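Local coordinates for putative aldo/keto reductase (Salmonella enterica subsp. enterica serovar Typhimurium, PDB 4R9O), which probably works as an NADP-dependent oxidoreductase of the aldo/keto reductase family, built on a TIM barrel, at residues C[10-15]-C[205-210]; C[35-40]-C[68-73]; C[107-112]-C[143-148]; C[186-191]-C[247-252]. One frame throughout, in Å; residues are numbered along the deposited sequence. Where two conformers were deposited one is given.

Contact 1: residues C[10-15]-C[205-210]; sequences IAPQGP and LRIRPM
The methyl of A11 rests against the side chain of I207, CB to CG1 4.0 Å. I207 holds CG1 beside its own backbone N and anti to the carbonyl carbon (chi1 -67°), which sends this branch to A11, while L202 of helix 198-205 packs on the same side chain. Beside A11 the pyrrolidine ring of P12, in one of its two conformers, packs against the carbonyl oxygens of L205 and R206, with CD nearest the O of R206 and the outer carbon CG close to the O of L205. One hydrogen bond joins the two backbones: the N-H of R208 points at the O of I10 over 2.7 Å and is close to straight, 171° at the hydrogen. The same oxygen also receives a CA-H contact from I207, CA to O 3.5 Å, and the CB of R208 lies nearby. In the aldo/keto reductase barrel, 10-15 is the turn of the N-terminal beta hairpin formed by strands 7-9 and 16-23, whereas the loop at 205-210 leads from helix 198-205 into barrel strand 210-212. The helix ends in a Schellman motif, with R206 at positive phi, and the chain then runs roughly antiparallel to 10-12. A type II beta turn from A11 to G14 bends the hairpin away beyond P12. The guanidinium of R206 leads off to a salt bridge with D140 of the second subunit, whereas R208 bends at chi3 and gives its NE to the carbonyl of Q259.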
loop_
_atom_site.group_PDB
_atom_site.type_symbol
_atom_site.label_atom_id
_atom_site.label_comp_id
_atom_site.label_asym_id
_atom_site.label_seq_id
_atom_site.Cartn_x
_atom_site.Cartn_y
_atom_site.Cartn_z
ATOM N N ILE C 10 7.778 -27.374 23.732
ATOM C CA ILE C 10 7.376 -26.253 22.885
ATOM C C ILE C 10 7.224 -24.931 23.636
ATOM O O ILE C 10 7.251 -23.868 23.018
ATOM C CB ILE C 10 6.067 -26.563 22.153
ATOM C CG1 ILE C 10 4.894 -26.567 23.137
ATOM C CG2 ILE C 10 6.187 -27.906 21.436
ATOM C CD1 ILE C 10 3.567 -26.810 22.487
ATOM N N ALA C 11 7.095 -24.989 24.958
ATOM C CA ALA C 11 6.898 -23.790 25.775
ATOM C C ALA C 11 7.309 -24.106 27.213
ATOM O O ALA C 11 7.348 -25.282 27.577
ATOM C CB ALA C 11 5.438 -23.346 25.700
ATOM N N PRO C 12 7.581 -23.065 28.023
ATOM C CA PRO C 12 7.710 -23.257 29.471
ATOM C C PRO C 12 6.438 -23.879 30.051
ATOM O O PRO C 12 5.340 -23.385 29.775
ATOM C CB PRO C 12 7.929 -21.832 30.002
ATOM C CG PRO C 12 8.493 -21.080 28.841
ATOM C CD PRO C 12 7.851 -21.671 27.623
ATOM N N GLN C 13 6.603 -24.955 30.826
ATOM C CA GLN C 13 5.501 -25.763 31.366
ATOM C C GLN C 13 4.718 -26.491 30.266
ATOM O O GLN C 13 3.704 -27.136 30.542
ATOM C CB GLN C 13 4.531 -24.909 32.194
ATOM C CG GLN C 13 5.174 -23.827 33.054
ATOM C CD GLN C 13 4.523 -22.468 32.839
ATOM O OE1 GLN C 13 3.315 -22.306 33.033
ATOM N NE2 GLN C 13 5.318 -21.490 32.420
ATOM N N GLY C 14 5.192 -26.393 29.026
ATOM C CA GLY C 14 4.468 -26.919 27.882
ATOM C C GLY C 14 4.695 -28.397 27.644
ATOM O O GLY C 14 5.552 -29.012 28.274
ATOM N N PRO C 15 3.922 -28.981 26.721
ATOM C CA PRO C 15 4.084 -30.400 26.417
ATOM C C PRO C 15 5.356 -30.663 25.617
ATOM O O PRO C 15 5.991 -29.740 25.097
ATOM C CB PRO C 15 2.844 -30.719 25.582
ATOM C CG PRO C 15 2.554 -29.428 24.881
ATOM C CD PRO C 15 2.889 -28.348 25.881
ATOM N N LEU C 205 9.410 -15.070 24.446
ATOM C CA LEU C 205 8.692 -15.848 25.449
ATOM C C LEU C 205 9.143 -17.305 25.517
ATOM O O LEU C 205 8.653 -18.054 26.350
ATOM C CB LEU C 205 7.184 -15.790 25.174
ATOM C CG LEU C 205 6.544 -14.411 25.274
ATOM C CD1 LEU C 205 5.042 -14.512 25.058
ATOM C CD2 LEU C 205 6.837 -13.812 26.622
ATOM N N ARG C 206 10.073 -17.688 24.644
ATOM C CA ARG C 206 10.562 -19.069 24.529
ATOM C C ARG C 206 9.436 -20.051 24.210
ATOM O O ARG C 206 9.405 -21.173 24.715
ATOM C CB ARG C 206 11.293 -19.498 25.799
ATOM C CG ARG C 206 12.438 -18.537 26.171
ATOM C CD ARG C 206 13.366 -19.090 27.238
ATOM N NE ARG C 206 14.407 -18.115 27.566
ATOM C CZ ARG C 206 15.536 -17.955 26.879
ATOM N NH1 ARG C 206 15.799 -18.725 25.825
ATOM N NH2 ARG C 206 16.415 -17.036 27.253
ATOM N N ILE C 207 8.519 -19.601 23.361
ATOM C CA ILE C 207 7.412 -20.408 22.865
ATOM C C ILE C 207 7.668 -20.720 21.406
ATOM O O ILE C 207 7.900 -19.819 20.599
ATOM C CB ILE C 207 6.063 -19.677 23.030
ATOM C CG1 ILE C 207 5.730 -19.537 24.520
ATOM C CG2 ILE C 207 4.939 -20.388 22.261
ATOM C CD1 ILE C 207 4.663 -18.537 24.838
ATOM N N ARG C 208 7.638 -22.004 21.062
ATOM C CA ARG C 208 7.949 -22.402 19.701
ATOM C C ARG C 208 6.685 -22.518 18.849
ATOM O O ARG C 208 5.713 -23.181 19.232
ATOM C CB ARG C 208 8.741 -23.715 19.713
ATOM C CG ARG C 208 10.096 -23.559 20.404
ATOM C CD ARG C 208 10.826 -24.880 20.614
ATOM N NE ARG C 208 11.304 -25.480 19.367
ATOM C CZ ARG C 208 12.315 -26.342 19.294
ATOM N NH1 ARG C 208 12.965 -26.693 20.396
ATOM N NH2 ARG C 208 12.683 -26.847 18.121
ATOM N N PRO C 209 6.692 -21.864 17.681
ATOM C CA PRO C 209 5.512 -21.936 16.815
ATOM C C PRO C 209 5.439 -23.226 16.013
ATOM O O PRO C 209 6.479 -23.745 15.586
ATOM C CB PRO C 209 5.697 -20.746 15.882
ATOM C CG PRO C 209 7.203 -20.602 15.781
ATOM C CD PRO C 209 7.760 -21.021 17.111
ATOM N N MET C 210 4.230 -23.750 15.826
ATOM C CA MET C 210 3.993 -24.759 14.794
ATOM C C MET C 210 3.804 -24.007 13.481
ATOM O O MET C 210 3.069 -23.017 13.427
ATOM C CB MET C 210 2.766 -25.620 15.105
ATOM C CG MET C 210 2.804 -26.302 16.469
ATOM S SD MET C 210 1.200 -26.972 16.948
ATOM C CE MET C 210 1.002 -28.279 15.731
#

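Contact 2: residues C[35-40]-C[68-73]; sequences RQLVSF and GEALTL
A70 receives L37 and V38 where two outer helices of the TIM barrel, 34-46 and 63-73, cross at -79° with their local axes 8.5 Å apart. The inner part is close: CG anti to the backbone N (chi1 -177°) swings the branch point of L37 onto the A70 methyl, CG to CB 3.8 Å, with CD2 of the same leucine almost as near. The L37 side chain also touches Y24. V38 comes to the same alanine from the neighbouring position on its helix; its CG2 lies 3.5 Å from the backbone O of A70 and 3.9 Å from its CB, so one methyl touches both side chain and main chain. With alanine as the small residue at the crossing, the CA atoms of V38 and A70 come within 5.3 Å.

Toward solvent the fit is looser and rests on longer side chains. L73 is exposed and brings its CB to 4.2 Å from V38 CG2, while its branched end lies against one face of the R35 guanidinium, the two side chains crossing at about a right angle. R35 bends at chi3, which folds its guanidinium back over the leucine: CD1 of L73 lies 4.1 Å from the guanidinium plane, over its centre.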
loop_
_atom_site.group_PDB
_atom_site.type_symbol
_atom_site.label_atom_id
_atom_site.label_comp_id
_atom_site.label_asym_id
_atom_site.label_seq_id
_atom_site.Cartn_x
_atom_site.Cartn_y
_atom_site.Cartn_z
ATOM N N ARG C 35 -8.155 -48.701 7.890
ATOM C CA ARG C 35 -7.013 -49.597 8.070
ATOM C C ARG C 35 -5.733 -49.042 7.441
ATOM O O ARG C 35 -4.646 -49.158 8.014
ATOM C CB ARG C 35 -7.333 -50.987 7.508
ATOM C CG ARG C 35 -7.799 -51.974 8.572
ATOM C CD ARG C 35 -8.631 -53.118 7.985
ATOM N NE ARG C 35 -10.018 -52.682 7.893
ATOM C CZ ARG C 35 -10.934 -52.886 8.834
ATOM N NH1 ARG C 35 -10.634 -53.578 9.927
ATOM N NH2 ARG C 35 -12.161 -52.416 8.661
ATOM N N GLN C 36 -5.857 -48.416 6.277
ATOM C CA GLN C 36 -4.708 -47.766 5.659
ATOM C C GLN C 36 -4.208 -46.580 6.490
ATOM O O GLN C 36 -3.008 -46.306 6.540
ATOM C CB GLN C 36 -5.053 -47.311 4.245
ATOM C CG GLN C 36 -4.906 -48.409 3.204
ATOM C CD GLN C 36 -5.385 -47.965 1.843
ATOM O OE1 GLN C 36 -6.422 -47.309 1.727
ATOM N NE2 GLN C 36 -4.628 -48.308 0.799
ATOM N N LEU C 37 -5.128 -45.885 7.147
ATOM C CA LEU C 37 -4.760 -44.774 8.017
ATOM C C LEU C 37 -4.002 -45.281 9.250
ATOM O O LEU C 37 -3.035 -44.660 9.695
ATOM C CB LEU C 37 -6.006 -43.997 8.429
ATOM C CG LEU C 37 -5.804 -42.754 9.283
ATOM C CD1 LEU C 37 -4.764 -41.851 8.630
ATOM C CD2 LEU C 37 -7.140 -42.045 9.454
ATOM N N VAL C 38 -4.434 -46.419 9.787
ATOM C CA VAL C 38 -3.723 -47.057 10.889
ATOM C C VAL C 38 -2.257 -47.288 10.524
ATOM O O VAL C 38 -1.352 -46.947 11.291
ATOM C CB VAL C 38 -4.364 -48.410 11.279
ATOM C CG1 VAL C 38 -3.419 -49.214 12.165
ATOM C CG2 VAL C 38 -5.716 -48.187 11.959
ATOM N N SER C 39 -2.035 -47.869 9.350
ATOM C CA SER C 39 -0.686 -48.170 8.876
ATOM C C SER C 39 0.157 -46.906 8.692
ATOM O O SER C 39 1.339 -46.890 9.046
ATOM C CB SER C 39 -0.754 -48.948 7.561
ATOM O OG SER C 39 -1.572 -50.089 7.716
ATOM N N PHE C 40 -0.455 -45.863 8.131
ATOM C CA PHE C 40 0.223 -44.581 7.915
ATOM C C PHE C 40 0.642 -43.928 9.235
ATOM O O PHE C 40 1.755 -43.417 9.358
ATOM C CB PHE C 40 -0.676 -43.622 7.118
ATOM C CG PHE C 40 -0.063 -42.270 6.890
ATOM C CD1 PHE C 40 0.961 -42.107 5.971
ATOM C CD2 PHE C 40 -0.507 -41.161 7.599
ATOM C CE1 PHE C 40 1.535 -40.869 5.761
ATOM C CE2 PHE C 40 0.064 -39.914 7.402
ATOM C CZ PHE C 40 1.083 -39.759 6.485
ATOM N N GLY C 68 -10.499 -40.746 14.272
ATOM C CA GLY C 68 -10.972 -41.537 15.396
ATOM C C GLY C 68 -11.355 -42.963 15.036
ATOM O O GLY C 68 -11.341 -43.851 15.887
ATOM N N GLU C 69 -11.712 -43.194 13.778
ATOM C CA GLU C 69 -11.994 -44.550 13.316
ATOM C C GLU C 69 -10.732 -45.398 13.303
ATOM O O GLU C 69 -10.779 -46.592 13.593
ATOM C CB GLU C 69 -12.616 -44.531 11.923
ATOM C CG GLU C 69 -14.012 -43.955 11.870
ATOM C CD GLU C 69 -14.541 -43.865 10.450
ATOM O OE1 GLU C 69 -13.742 -44.038 9.500
ATOM O OE2 GLU C 69 -15.760 -43.640 10.281
ATOM N N ALA C 70 -9.605 -44.782 12.956
ATOM C CA ALA C 70 -8.320 -45.473 12.989
ATOM C C ALA C 70 -7.907 -45.758 14.426
ATOM O O ALA C 70 -7.439 -46.854 14.741
ATOM C CB ALA C 70 -7.247 -44.659 12.280
ATOM N N LEU C 71 -8.089 -44.772 15.298
ATOM C CA LEU C 71 -7.780 -44.947 16.716
ATOM C C LEU C 71 -8.640 -46.025 17.370
ATOM O O LEU C 71 -8.220 -46.657 18.340
ATOM C CB LEU C 71 -7.949 -43.626 17.470
ATOM C CG LEU C 71 -6.915 -42.558 17.152
ATOM C CD1 LEU C 71 -7.064 -41.346 18.083
ATOM C CD2 LEU C 71 -5.503 -43.143 17.213
ATOM N N THR C 72 -9.843 -46.231 16.843
ATOM C CA THR C 72 -10.738 -47.236 17.391
ATOM C C THR C 72 -10.257 -48.630 16.996
ATOM O O THR C 72 -10.334 -49.557 17.790
ATOM C CB THR C 72 -12.195 -47.019 16.929
ATOM O OG1 THR C 72 -12.687 -45.784 17.463
ATOM C CG2 THR C 72 -13.090 -48.155 17.400
ATOM N N LEU C 73 -9.731 -48.764 15.783
ATOM C CA LEU C 73 -9.162 -50.032 15.327
ATOM C C LEU C 73 -7.833 -50.341 16.017
ATOM O O LEU C 73 -7.454 -51.502 16.152
ATOM C CB LEU C 73 -8.960 -50.020 13.814
ATOM C CG LEU C 73 -10.212 -49.964 12.943
ATOM C CD1 LEU C 73 -9.836 -49.794 11.483
ATOM C CD2 LEU C 73 -11.059 -51.206 13.140
#

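Contact 3: residues C[107-112]-C[143-148]; sequences RHIILS and AEAFQH
Aliphatic contacts centre on A145, whose methyl enters between I109 and I110. The branch methyl CG2 of I109 is 3.6 Å from A145 CB, and I110 adds its CG1 at 3.9 Å from the same CB. Both isoleucines set CG1 beside the backbone N and CG2 anti to it; even so they present different branches, I109 its CG2 and I110 the CG1-CD1 arm. I109 also touches C87 of strand 82-90. The small alanine allows the two helices to approach to 8.8 Å between local axes, with the CA atoms of I110 and A145 5.8 Å apart. These are successive outer helices of the TIM barrel, 106-119 and 139-151, running in the same general direction at -31°, and strand 125-130 lies between them in the chain.

Aromatic contacts flank this aliphatic centre. On the barrel side, I109 CG2 approaches the F146 ring at its edge, near the ring plane, 4.1 Å from CE2; the phenyl ring also stacks on F158 of strand 155-161. On the outer side, H148 holds its imidazole out from the helix, CG anti to the backbone N (chi1 174°), so that CD1 of I110 reaches ND1 at 3.7 Å from an oblique direction. The contact buries that nitrogen, and it has no polar partner in the model.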
loop_
_atom_site.group_PDB
_atom_site.type_symbol
_atom_site.label_atom_id
_atom_site.label_comp_id
_atom_site.label_asym_id
_atom_site.label_seq_id
_atom_site.Cartn_x
_atom_site.Cartn_y
_atom_site.Cartn_z
ATOM N N ARG C 107 -19.427 -21.411 25.450
ATOM C CA ARG C 107 -20.109 -22.692 25.339
ATOM C C ARG C 107 -19.742 -23.400 24.022
ATOM O O ARG C 107 -19.590 -24.626 23.991
ATOM C CB ARG C 107 -21.631 -22.525 25.479
ATOM C CG ARG C 107 -22.377 -23.849 25.324
ATOM C CD ARG C 107 -23.882 -23.784 25.610
ATOM N NE ARG C 107 -24.617 -24.696 24.725
ATOM C CZ ARG C 107 -25.433 -25.661 25.139
ATOM N NH1 ARG C 107 -26.048 -26.441 24.254
ATOM N NH2 ARG C 107 -25.623 -25.862 26.437
ATOM N N HIS C 108 -19.553 -22.637 22.950
ATOM C CA HIS C 108 -19.090 -23.221 21.690
ATOM C C HIS C 108 -17.694 -23.861 21.807
ATOM O O HIS C 108 -17.436 -24.925 21.246
ATOM C CB HIS C 108 -19.070 -22.166 20.583
ATOM C CG HIS C 108 -18.530 -22.675 19.281
ATOM N ND1 HIS C 108 -19.283 -23.430 18.408
ATOM C CD2 HIS C 108 -17.308 -22.543 18.710
ATOM C CE1 HIS C 108 -18.548 -23.744 17.355
ATOM N NE2 HIS C 108 -17.346 -23.216 17.512
ATOM N N ILE C 109 -16.795 -23.204 22.524
ATOM C CA ILE C 109 -15.461 -23.751 22.718
ATOM C C ILE C 109 -15.564 -25.079 23.474
ATOM O O ILE C 109 -14.958 -26.083 23.088
ATOM C CB ILE C 109 -14.551 -22.757 23.478
ATOM C CG1 ILE C 109 -14.324 -21.505 22.613
ATOM C CG2 ILE C 109 -13.240 -23.435 23.858
ATOM C CD1 ILE C 109 -13.602 -20.319 23.331
ATOM N N ILE C 110 -16.365 -25.086 24.532
ATOM C CA ILE C 110 -16.534 -26.289 25.329
ATOM C C ILE C 110 -17.174 -27.399 24.497
ATOM O O ILE C 110 -16.697 -28.528 24.500
ATOM C CB ILE C 110 -17.384 -26.011 26.584
ATOM C CG1 ILE C 110 -16.629 -25.052 27.516
ATOM C CG2 ILE C 110 -17.763 -27.315 27.287
ATOM C CD1 ILE C 110 -17.348 -24.748 28.804
ATOM N N LEU C 111 -18.239 -27.067 23.774
ATOM C CA LEU C 111 -18.954 -28.062 22.983
ATOM C C LEU C 111 -18.097 -28.565 21.819
ATOM O O LEU C 111 -18.160 -29.738 21.469
ATOM C CB LEU C 111 -20.277 -27.499 22.470
ATOM C CG LEU C 111 -21.345 -27.223 23.543
ATOM C CD1 LEU C 111 -22.640 -26.716 22.913
ATOM C CD2 LEU C 111 -21.607 -28.432 24.447
ATOM N N SER C 112 -17.286 -27.686 21.234
ATOM C CA SER C 112 -16.364 -28.099 20.167
ATOM C C SER C 112 -15.322 -29.109 20.643
ATOM O O SER C 112 -15.078 -30.119 19.985
ATOM C CB SER C 112 -15.651 -26.887 19.579
ATOM O OG SER C 112 -16.580 -26.043 18.930
ATOM N N ALA C 143 -11.031 -17.809 28.407
ATOM C CA ALA C 143 -10.399 -18.256 29.645
ATOM C C ALA C 143 -11.335 -19.137 30.471
ATOM O O ALA C 143 -10.901 -20.138 31.019
ATOM C CB ALA C 143 -9.939 -17.063 30.482
ATOM N N GLU C 144 -12.606 -18.764 30.580
ATOM C CA GLU C 144 -13.559 -19.607 31.308
ATOM C C GLU C 144 -13.620 -20.993 30.671
ATOM O O GLU C 144 -13.539 -22.002 31.366
ATOM C CB GLU C 144 -14.958 -18.987 31.338
ATOM C CG GLU C 144 -15.112 -17.777 32.257
ATOM C CD GLU C 144 -16.529 -17.221 32.266
ATOM O OE1 GLU C 144 -16.676 -15.981 32.295
ATOM O OE2 GLU C 144 -17.496 -18.018 32.255
ATOM N N ALA C 145 -13.742 -21.039 29.347
ATOM C CA ALA C 145 -13.820 -22.315 28.646
ATOM C C ALA C 145 -12.555 -23.137 28.885
ATOM O O ALA C 145 -12.632 -24.312 29.271
ATOM C CB ALA C 145 -14.050 -22.099 27.153
ATOM N N PHE C 146 -11.401 -22.517 28.663
ATOM C CA PHE C 146 -10.123 -23.192 28.861
ATOM C C PHE C 146 -9.987 -23.694 30.301
ATOM O O PHE C 146 -9.544 -24.824 30.516
ATOM C CB PHE C 146 -8.942 -22.269 28.514
ATOM C CG PHE C 146 -8.716 -22.083 27.030
ATOM C CD1 PHE C 146 -7.614 -21.377 26.576
ATOM C CD2 PHE C 146 -9.599 -22.607 26.094
ATOM C CE1 PHE C 146 -7.387 -21.198 25.213
ATOM C CE2 PHE C 146 -9.382 -22.429 24.732
ATOM C CZ PHE C 146 -8.264 -21.716 24.298
ATOM N N GLN C 147 -10.366 -22.859 31.274
ATOM C CA GLN C 147 -10.374 -23.257 32.687
ATOM C C GLN C 147 -11.195 -24.516 32.923
ATOM O O GLN C 147 -10.768 -25.435 33.632
ATOM C CB GLN C 147 -10.932 -22.145 33.585
ATOM C CG GLN C 147 -10.040 -20.927 33.776
ATOM C CD GLN C 147 -8.618 -21.180 33.351
ATOM O OE1 GLN C 147 -8.231 -20.875 32.222
ATOM N NE2 GLN C 147 -7.826 -21.747 34.253
ATOM N N HIS C 148 -12.395 -24.543 32.360
ATOM C CA HIS C 148 -13.267 -25.676 32.578
ATOM C C HIS C 148 -12.675 -26.945 31.970
ATOM O O HIS C 148 -12.672 -27.997 32.591
ATOM C CB HIS C 148 -14.652 -25.413 31.999
ATOM C CG HIS C 148 -15.558 -26.602 32.077
ATOM N ND1 HIS C 148 -15.867 -27.373 30.978
ATOM C CD2 HIS C 148 -16.190 -27.170 33.127
ATOM C CE1 HIS C 148 -16.672 -28.354 31.345
ATOM N NE2 HIS C 148 -16.883 -28.253 32.645
#

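Contact 4: residues C[186-191]-C[247-252]; sequences ISPVHQ and QVVYAW
With CG anti to its backbone N (chi1 -174°), W252 carries its six-membered ring out to the 187–188 backbone and the ring of P188. The proline lies over one face of the indole: its CG stands 4.1 Å from the centroid of the benzo ring and 18° off the normal, a CH-pi contact, while CD reaches CE3. At the rim of the six-membered ring, CZ3 runs up against the main chain, 3.7 Å from the N of P188. CD of the same proline also meets V249 one turn earlier on the helix, at CG1 and 3.8 Å. I186 adds its CG2 at the indole edge, near the ring plane. In the aldo/keto reductase barrel, the 186-191 loop follows strand 182-185, and helix 245-254 is one of the outer helices; V249 also touches L215, a residue that probably binds NADP(+), which sets this packing close to the likely cofactor site. Q191 crosses W252 at about a right angle, CD meeting CH2 obliquely at 4.0 Å, with its amide plane turned 68° from the indole. NE2 of this amide donates to the O of P188 at 2.8 Å, nearly straight and with the acceptor in the amide plane, which fixes the rotation of the group beside the ring, with a weak second bond to the O of R292. Beyond the loop lies helix 285-296, where W288 stacks on W252 and donates its NE1 to the backbone O of W252, and A295 packs against P188 and Q191.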
loop_
_atom_site.group_PDB
_atom_site.type_symbol
_atom_site.label_atom_id
_atom_site.label_comp_id
_atom_site.label_asym_id
_atom_site.label_seq_id
_atom_site.Cartn_x
_atom_site.Cartn_y
_atom_site.Cartn_z
ATOM N N ILE C 186 4.685 -19.875 7.766
ATOM C CA ILE C 186 6.097 -19.574 7.519
ATOM C C ILE C 186 6.651 -20.359 6.336
ATOM O O ILE C 186 6.608 -21.586 6.327
ATOM C CB ILE C 186 6.995 -19.904 8.732
ATOM C CG1 ILE C 186 6.392 -19.384 10.037
ATOM C CG2 ILE C 186 8.405 -19.358 8.500
ATOM C CD1 ILE C 186 7.125 -19.827 11.285
ATOM N N SER C 187 7.187 -19.646 5.351
ATOM C CA SER C 187 7.844 -20.267 4.208
ATOM C C SER C 187 8.667 -19.210 3.487
ATOM O O SER C 187 8.505 -18.019 3.755
ATOM C CB SER C 187 6.819 -20.889 3.261
ATOM O OG SER C 187 6.225 -19.902 2.443
ATOM N N PRO C 188 9.554 -19.630 2.572
ATOM C CA PRO C 188 10.239 -18.616 1.761
ATOM C C PRO C 188 9.239 -17.813 0.922
ATOM O O PRO C 188 9.517 -16.680 0.534
ATOM C CB PRO C 188 11.176 -19.446 0.864
ATOM C CG PRO C 188 11.387 -20.727 1.607
ATOM C CD PRO C 188 10.099 -20.986 2.352
ATOM N N VAL C 189 8.074 -18.409 0.676
ATOM C CA VAL C 189 7.010 -17.814 -0.136
ATOM C C VAL C 189 6.161 -16.825 0.670
ATOM O O VAL C 189 5.497 -15.953 0.113
ATOM C CB VAL C 189 6.098 -18.929 -0.723
ATOM C CG1 VAL C 189 5.025 -18.356 -1.627
ATOM C CG2 VAL C 189 6.929 -19.938 -1.480
ATOM N N HIS C 190 6.179 -16.970 1.990
ATOM C CA HIS C 190 5.397 -16.110 2.864
ATOM C C HIS C 190 6.221 -15.748 4.090
ATOM O O HIS C 190 6.257 -16.511 5.058
ATOM C CB HIS C 190 4.091 -16.800 3.288
ATOM C CG HIS C 190 3.183 -15.921 4.095
ATOM N ND1 HIS C 190 2.393 -14.952 3.524
ATOM C CD2 HIS C 190 2.963 -15.852 5.431
ATOM C CE1 HIS C 190 1.711 -14.327 4.471
ATOM N NE2 HIS C 190 2.038 -14.857 5.636
ATOM N N GLN C 191 6.874 -14.584 4.044
ATOM C CA GLN C 191 7.850 -14.203 5.063
ATOM C C GLN C 191 7.531 -13.008 5.987
ATOM O O GLN C 191 8.428 -12.580 6.725
ATOM C CB GLN C 191 9.206 -13.900 4.388
ATOM C CG GLN C 191 9.800 -15.013 3.504
ATOM C CD GLN C 191 11.203 -14.659 2.977
ATOM O OE1 GLN C 191 11.997 -14.019 3.672
ATOM N NE2 GLN C 191 11.495 -15.053 1.741
ATOM N N GLN C 247 13.463 -30.779 1.388
ATOM C CA GLN C 247 14.441 -30.804 2.469
ATOM C C GLN C 247 15.070 -29.449 2.701
ATOM O O GLN C 247 15.295 -29.049 3.838
ATOM C CB GLN C 247 15.536 -31.815 2.170
ATOM C CG GLN C 247 15.111 -33.199 2.448
ATOM C CD GLN C 247 16.044 -34.215 1.858
ATOM O OE1 GLN C 247 15.616 -35.285 1.433
ATOM N NE2 GLN C 247 17.334 -33.887 1.823
ATOM N N VAL C 248 15.382 -28.764 1.609
ATOM C CA VAL C 248 16.017 -27.456 1.692
ATOM C C VAL C 248 15.053 -26.450 2.328
ATOM O O VAL C 248 15.426 -25.732 3.245
ATOM C CB VAL C 248 16.475 -26.965 0.302
ATOM C CG1 VAL C 248 17.130 -25.581 0.402
ATOM C CG2 VAL C 248 17.440 -27.977 -0.317
ATOM N N VAL C 249 13.809 -26.426 1.861
ATOM C CA VAL C 249 12.801 -25.522 2.421
ATOM C C VAL C 249 12.566 -25.789 3.912
ATOM O O VAL C 249 12.527 -24.859 4.709
ATOM C CB VAL C 249 11.462 -25.637 1.673
ATOM C CG1 VAL C 249 10.380 -24.809 2.371
ATOM C CG2 VAL C 249 11.629 -25.213 0.218
ATOM N N TYR C 250 12.407 -27.054 4.298
ATOM C CA TYR C 250 12.224 -27.379 5.718
ATOM C C TYR C 250 13.436 -26.933 6.552
ATOM O O TYR C 250 13.286 -26.417 7.665
ATOM C CB TYR C 250 11.968 -28.883 5.906
ATOM C CG TYR C 250 10.575 -29.330 5.483
ATOM C CD1 TYR C 250 9.444 -28.627 5.885
ATOM C CD2 TYR C 250 10.398 -30.448 4.678
ATOM C CE1 TYR C 250 8.165 -29.036 5.493
ATOM C CE2 TYR C 250 9.135 -30.859 4.277
ATOM C CZ TYR C 250 8.022 -30.154 4.687
ATOM O OH TYR C 250 6.775 -30.579 4.283
ATOM N N ALA C 251 14.635 -27.137 6.010
ATOM C CA ALA C 251 15.869 -26.759 6.690
ATOM C C ALA C 251 15.906 -25.246 6.881
ATOM O O ALA C 251 16.348 -24.747 7.914
ATOM C CB ALA C 251 17.091 -27.242 5.899
ATOM N N TRP C 252 15.398 -24.529 5.883
ATOM C CA TRP C 252 15.335 -23.072 5.896
ATOM C C TRP C 252 14.451 -22.558 7.032
ATOM O O TRP C 252 14.778 -21.571 7.700
ATOM C CB TRP C 252 14.807 -22.573 4.546
ATOM C CG TRP C 252 14.810 -21.081 4.361
ATOM C CD1 TRP C 252 15.804 -20.330 3.803
ATOM C CD2 TRP C 252 13.762 -20.165 4.711
ATOM N NE1 TRP C 252 15.449 -19.003 3.797
ATOM C CE2 TRP C 252 14.199 -18.873 4.349
ATOM C CE3 TRP C 252 12.506 -20.308 5.317
ATOM C CZ2 TRP C 252 13.420 -17.732 4.553
ATOM C CZ3 TRP C 252 11.727 -19.168 5.523
ATOM C CH2 TRP C 252 12.193 -17.898 5.145
#

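From the N terminus, the hairpin turn at 10-15 opens the longest loop, which contact 1 closes 190 residues later, tying the N-terminal hairpin to the chain entering strand 210-212. Nested inside it are contact 2, joining outer helices 34-46 and 63-73, and contact 3, joining outer helices 106-119 and 139-151; these two stand in series, with centres about 28 Å apart. Contact 4 begins at 186-191, still within the loop of contact 1, and closes only at 247-252, so the two cross; their nearest atoms are about 5 Å apart. Contact 4 ties the loop after strand 182-185 to helix 245-254, and lies across the chain's centre from contact 3.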